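Local structure of chitin oligosaccharide binding protein NagB2 (Paenibacillus sp. FPU-7, 7EHU) at residues N205-E218 against K382-P394. The protein binds chitin oligosaccharides such as N,N'-diacetylchitobiose and N,N',N''-triacetylchitotriose as an extracellular solute-binding protein, probably delivering them for uptake. Numbering follows the deposited sequence. Where two conformers were deposited one is given.
With NAG (2-acetamido-2-deoxy-beta-D-glucopyranose), chain B.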
loop_
_atom_site.group_PDB
_atom_site.type_symbol
_atom_site.label_atom_id
_atom_site.label_comp_id
_atom_site.label_asym_id
_atom_site.label_seq_id
_atom_site.Cartn_x
_atom_site.Cartn_y
_atom_site.Cartn_z
ATOM N N ASN A 205 7.090 0.896 9.473
ATOM C CA ASN A 205 6.107 1.940 9.747
ATOM C C ASN A 205 5.152 1.532 10.852
ATOM O O ASN A 205 4.932 2.307 11.793
ATOM C CB ASN A 205 5.660 2.549 8.400
ATOM C CG ASN A 205 4.537 3.589 8.431
ATOM O OD1 ASN A 205 3.709 3.668 7.516
ATOM N ND2 ASN A 205 4.361 4.236 9.581
ATOM N N SER A 206 4.671 0.292 10.837
ATOM C CA SER A 206 3.828 -0.136 11.948
ATOM C C SER A 206 4.606 -0.240 13.253
ATOM O O SER A 206 4.037 0.020 14.314
ATOM C CB SER A 206 3.049 -1.406 11.616
ATOM O OG SER A 206 1.938 -1.106 10.791
ATOM N N LEU A 207 5.898 -0.589 13.191
ATOM C CA LEU A 207 6.726 -0.609 14.391
ATOM C C LEU A 207 6.858 0.774 15.007
ATOM O O LEU A 207 6.638 0.941 16.207
ATOM C CB LEU A 207 8.103 -1.181 14.090
ATOM C CG LEU A 207 8.226 -2.677 14.345
ATOM C CD1 LEU A 207 9.471 -3.230 13.648
ATOM C CD2 LEU A 207 8.290 -2.953 15.828
ATOM N N PHE A 208 7.237 1.783 14.209
ATOM C CA PHE A 208 7.490 3.092 14.816
ATOM C C PHE A 208 6.207 3.821 15.194
ATOM O O PHE A 208 6.239 4.658 16.097
ATOM C CB PHE A 208 8.538 3.956 14.087
ATOM C CG PHE A 208 8.172 4.462 12.704
ATOM C CD1 PHE A 208 7.209 5.445 12.510
ATOM C CD2 PHE A 208 8.905 4.048 11.596
ATOM C CE1 PHE A 208 6.961 5.941 11.229
ATOM C CE2 PHE A 208 8.643 4.543 10.337
ATOM C CZ PHE A 208 7.679 5.477 10.162
ATOM N N VAL A 209 5.078 3.509 14.559
ATOM C CA VAL A 209 3.817 4.036 15.060
ATOM C C VAL A 209 3.441 3.322 16.352
ATOM O O VAL A 209 2.943 3.945 17.297
ATOM C CB VAL A 209 2.722 3.983 13.973
ATOM C CG1 VAL A 209 1.337 4.279 14.567
ATOM C CG2 VAL A 209 3.059 4.947 12.818
ATOM N N ALA A 210 3.711 2.016 16.434
ATOM C CA ALA A 210 3.436 1.287 17.669
ATOM C C ALA A 210 4.276 1.804 18.828
ATOM O O ALA A 210 3.809 1.815 19.972
ATOM C CB ALA A 210 3.686 -0.213 17.488
ATOM N N THR A 211 5.518 2.223 18.566
ATOM C CA THR A 211 6.384 2.689 19.646
ATOM C C THR A 211 6.216 4.171 19.950
ATOM O O THR A 211 6.335 4.562 21.109
ATOM C CB THR A 211 7.858 2.407 19.338
ATOM O OG1 THR A 211 8.206 3.011 18.093
ATOM C CG2 THR A 211 8.152 0.925 19.295
ATOM N N ALA A 212 5.957 5.010 18.944
ATOM C CA ALA A 212 5.949 6.454 19.126
ATOM C C ALA A 212 4.560 7.069 19.038
ATOM O O ALA A 212 4.382 8.210 19.470
ATOM C CB ALA A 212 6.844 7.119 18.073
ATOM N N GLY A 213 3.580 6.348 18.496
ATOM C CA GLY A 213 2.274 6.905 18.257
ATOM C C GLY A 213 2.142 7.518 16.880
ATOM O O GLY A 213 3.137 7.840 16.226
ATOM N N PRO A 214 0.899 7.702 16.418
ATOM C CA PRO A 214 0.693 8.215 15.047
ATOM C C PRO A 214 1.094 9.665 14.859
ATOM O O PRO A 214 1.342 10.081 13.725
ATOM C CB PRO A 214 -0.813 8.021 14.822
ATOM C CG PRO A 214 -1.396 8.085 16.212
ATOM C CD PRO A 214 -0.372 7.438 17.117
ATOM N N GLU A 215 1.129 10.460 15.917
ATOM C CA GLU A 215 1.511 11.862 15.807
ATOM C C GLU A 215 2.966 12.028 15.381
ATOM O O GLU A 215 3.331 13.050 14.804
ATOM C CB GLU A 215 1.265 12.519 17.164
ATOM C CG GLU A 215 2.115 11.948 18.304
ATOM C CD GLU A 215 1.630 10.625 18.959
ATOM O OE1 GLU A 215 2.386 10.149 19.826
ATOM O OE2 GLU A 215 0.561 10.046 18.644
ATOM N N ALA A 216 3.817 11.047 15.681
ATOM C CA ALA A 216 5.226 11.178 15.316
ATOM C C ALA A 216 5.403 11.284 13.804
ATOM O O ALA A 216 6.125 12.159 13.321
ATOM C CB ALA A 216 6.034 10.012 15.886
ATOM N N GLN A 217 4.751 10.408 13.034
ATOM C CA GLN A 217 4.926 10.486 11.588
ATOM C C GLN A 217 4.217 11.696 11.002
ATOM O O GLN A 217 4.636 12.201 9.957
ATOM C CB GLN A 217 4.485 9.198 10.903
ATOM C CG GLN A 217 3.032 8.803 11.093
ATOM C CD GLN A 217 2.630 7.682 10.170
ATOM O OE1 GLN A 217 3.491 6.968 9.621
ATOM N NE2 GLN A 217 1.325 7.519 9.980
ATOM N N GLU A 218 3.158 12.183 11.659
ATOM C CA GLU A 218 2.511 13.407 11.199
ATOM C C GLU A 218 3.431 14.607 11.364
ATOM O O GLU A 218 3.350 15.567 10.589
ATOM C CB GLU A 218 1.228 13.662 11.997
ATOM C CG GLU A 218 0.140 12.609 11.809
ATOM C CD GLU A 218 -0.625 12.714 10.491
ATOM O OE1 GLU A 218 -1.245 11.689 10.113
ATOM O OE2 GLU A 218 -0.636 13.801 9.857
ATOM N N LYS A 382 -8.965 0.806 17.260
ATOM C CA LYS A 382 -9.400 2.119 17.735
ATOM C C LYS A 382 -9.516 3.100 16.575
ATOM O O LYS A 382 -10.471 3.885 16.502
ATOM C CB LYS A 382 -8.379 2.618 18.765
ATOM C CG LYS A 382 -8.509 4.073 19.209
ATOM C CD LYS A 382 -7.376 4.442 20.179
ATOM C CE LYS A 382 -7.698 5.682 21.009
ATOM N NZ LYS A 382 -6.972 5.669 22.324
ATOM N N ALA A 383 -8.561 3.060 15.655
ATOM C CA ALA A 383 -8.491 3.977 14.525
ATOM C C ALA A 383 -7.450 3.451 13.550
ATOM O O ALA A 383 -6.664 2.555 13.872
ATOM C CB ALA A 383 -8.104 5.386 14.979
ATOM N N ALA A 384 -7.442 4.035 12.359
ATOM C CA ALA A 384 -6.405 3.773 11.370
ATOM C C ALA A 384 -5.428 4.943 11.296
ATOM O O ALA A 384 -5.736 6.067 11.710
ATOM C CB ALA A 384 -7.014 3.535 9.985
ATOM N N PHE A 385 -4.241 4.667 10.763
ATOM C CA PHE A 385 -3.274 5.696 10.444
ATOM C C PHE A 385 -2.770 5.469 9.023
ATOM O O PHE A 385 -2.612 4.317 8.589
ATOM C CB PHE A 385 -2.089 5.726 11.428
ATOM C CG PHE A 385 -1.307 4.448 11.528
ATOM C CD1 PHE A 385 -1.684 3.462 12.434
ATOM C CD2 PHE A 385 -0.172 4.248 10.751
ATOM C CE1 PHE A 385 -0.933 2.310 12.559
ATOM C CE2 PHE A 385 0.566 3.098 10.874
ATOM C CZ PHE A 385 0.189 2.134 11.776
ATOM N N PRO A 386 -2.516 6.530 8.274
ATOM C CA PRO A 386 -2.041 6.370 6.896
ATOM C C PRO A 386 -0.604 5.876 6.864
ATOM O O PRO A 386 0.128 5.916 7.856
ATOM C CB PRO A 386 -2.138 7.795 6.338
ATOM C CG PRO A 386 -1.891 8.657 7.533
ATOM C CD PRO A 386 -2.572 7.944 8.682
ATOM N N ALA A 387 -0.200 5.386 5.699
ATOM C CA ALA A 387 1.200 5.044 5.493
ATOM C C ALA A 387 2.059 6.301 5.559
ATOM O O ALA A 387 1.651 7.388 5.129
ATOM C CB ALA A 387 1.405 4.353 4.156
ATOM N N PHE A 388 3.272 6.149 6.103
ATOM C CA PHE A 388 4.152 7.299 6.277
ATOM C C PHE A 388 4.442 8.006 4.950
ATOM O O PHE A 388 4.703 9.217 4.945
ATOM C CB PHE A 388 5.467 6.893 6.964
ATOM C CG PHE A 388 6.466 6.313 6.014
ATOM C CD1 PHE A 388 6.314 5.032 5.521
ATOM C CD2 PHE A 388 7.522 7.074 5.564
ATOM C CE1 PHE A 388 7.202 4.535 4.593
ATOM C CE2 PHE A 388 8.410 6.575 4.639
ATOM C CZ PHE A 388 8.251 5.297 4.163
ATOM N N ASP A 389 4.373 7.297 3.818
ATOM C CA ASP A 389 4.681 7.906 2.520
ATOM C C ASP A 389 3.565 8.792 2.005
ATOM O O ASP A 389 3.780 9.540 1.044
ATOM C CB ASP A 389 5.165 6.754 1.663
ATOM C CG ASP A 389 4.090 5.858 1.073
ATOM O OD1 ASP A 389 2.998 5.976 0.718
ATOM O OD2 ASP A 389 4.047 4.932 1.987
ATOM N N ALA A 390 2.423 8.821 2.697
ATOM C CA ALA A 390 1.449 9.871 2.454
ATOM C C ALA A 390 1.877 11.195 3.079
ATOM O O ALA A 390 1.401 12.257 2.651
ATOM C CB ALA A 390 0.090 9.481 3.034
ATOM N N LEU A 391 2.778 11.149 4.066
ATOM C CA LEU A 391 3.043 12.266 4.967
ATOM C C LEU A 391 4.425 12.879 4.820
ATOM O O LEU A 391 4.678 13.927 5.435
ATOM C CB LEU A 391 2.920 11.787 6.424
ATOM C CG LEU A 391 1.626 11.079 6.808
ATOM C CD1 LEU A 391 1.652 10.618 8.253
ATOM C CD2 LEU A 391 0.436 11.994 6.558
ATOM N N VAL A 392 5.347 12.226 4.115
ATOM C CA VAL A 392 6.705 12.723 3.971
ATOM C C VAL A 392 7.022 12.873 2.492
ATOM O O VAL A 392 6.409 12.252 1.623
ATOM C CB VAL A 392 7.778 11.868 4.685
ATOM C CG1 VAL A 392 7.452 11.694 6.153
ATOM C CG2 VAL A 392 7.943 10.526 3.996
ATOM N N GLN A 393 8.011 13.701 2.226
ATOM C CA GLN A 393 8.396 13.996 0.866
ATOM C C GLN A 393 9.000 12.754 0.206
ATOM O O GLN A 393 9.614 11.924 0.887
ATOM C CB GLN A 393 9.428 15.117 0.878
ATOM C CG GLN A 393 8.937 16.456 1.456
ATOM C CD GLN A 393 9.133 16.636 3.010
ATOM O OE1 GLN A 393 9.116 15.668 3.812
ATOM N NE2 GLN A 393 9.321 17.898 3.425
ATOM N N PRO A 394 8.845 12.611 -1.128
ATOM C CA PRO A 394 9.419 11.450 -1.829
ATOM C C PRO A 394 10.882 11.188 -1.517
ATOM O O PRO A 394 11.287 10.032 -1.330
ATOM C CB PRO A 394 9.181 11.809 -3.304
ATOM C CG PRO A 394 7.896 12.558 -3.274
ATOM C CD PRO A 394 7.991 13.412 -2.024
HETATM C C1 NAG B . 1.805 0.335 -1.837
HETATM C C2 NAG B . 3.004 1.247 -1.940
HETATM C C3 NAG B . 3.442 1.720 -0.555
HETATM C C4 NAG B . 2.266 2.348 0.186
HETATM C C5 NAG B . 1.082 1.386 0.212
HETATM C C6 NAG B . -0.161 1.978 0.840
HETATM C C7 NAG B . 4.549 1.039 -3.829
HETATM C C8 NAG B . 5.721 0.289 -4.404
HETATM N N2 NAG B . 4.110 0.618 -2.641
HETATM O O3 NAG B . 4.501 2.654 -0.720
HETATM O O4 NAG B . 2.596 2.656 1.537
HETATM O O5 NAG B . 0.758 0.995 -1.131
HETATM O O6 NAG B . -0.606 3.133 0.144
HETATM O O7 NAG B . 4.032 1.993 -4.411
HETATM O O HOH W 1 5.281 14.200 8.245
#
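Helix 205-212 passes strand 383-385 at 125° between their directions, with 11.5 Å between the axes, and Phe385 meets Val209 between them. This is packing within a lobe of the periplasmic-binding-protein fold: strand 383-385 pairs in parallel with strand 309-320, and the chain after it runs to the glycan pocket. Phe385 CB is directed toward the helix. Val209 sets CG1 over the centre of one face of the Phe385 ring in a CH-pi contact, 3.6 Å from the centroid. Ser206 OG lies at the ring edge, near its plane.

Beyond the strand, two amides grip the backbone. Gln217, from the following helix, has CG between its own backbone N and carbonyl carbon, and its extended chain carries the amide past Leu391 CD1 to Pro386 O and Phe388 CB. Its NE2 donates to Pro386 O at 2.9 Å, with an N-H...O angle of 160° and the oxygen close to the amide plane. Asn205 OD1 accepts a hydrogen bond from Phe388 N at 2.9 Å, but this donor sits above the carbonyl plane, 45° out of it. The Asn205 amide is turned steeply to the Phe388 ring and meets the ring edge with OD1. A weak bond from Asn205 ND2 to Gln217 OE1 links the two amides, so the O and N of both each have a partner. Phe208 CZ adds an apolar touch on Phe388 CB.

Farther on, Glu218 lays OE1 near Leu391 CD1. A water bridges Gln217 O and Leu391 O. The residues held here lead into the sugar site. Ala387 CB lies 3.3 Å from NAG O4. Asp389, salt-bridged through OD1 to Arg77, accepts a hydrogen bond from NAG O4 on OD2 at 2.7 Å.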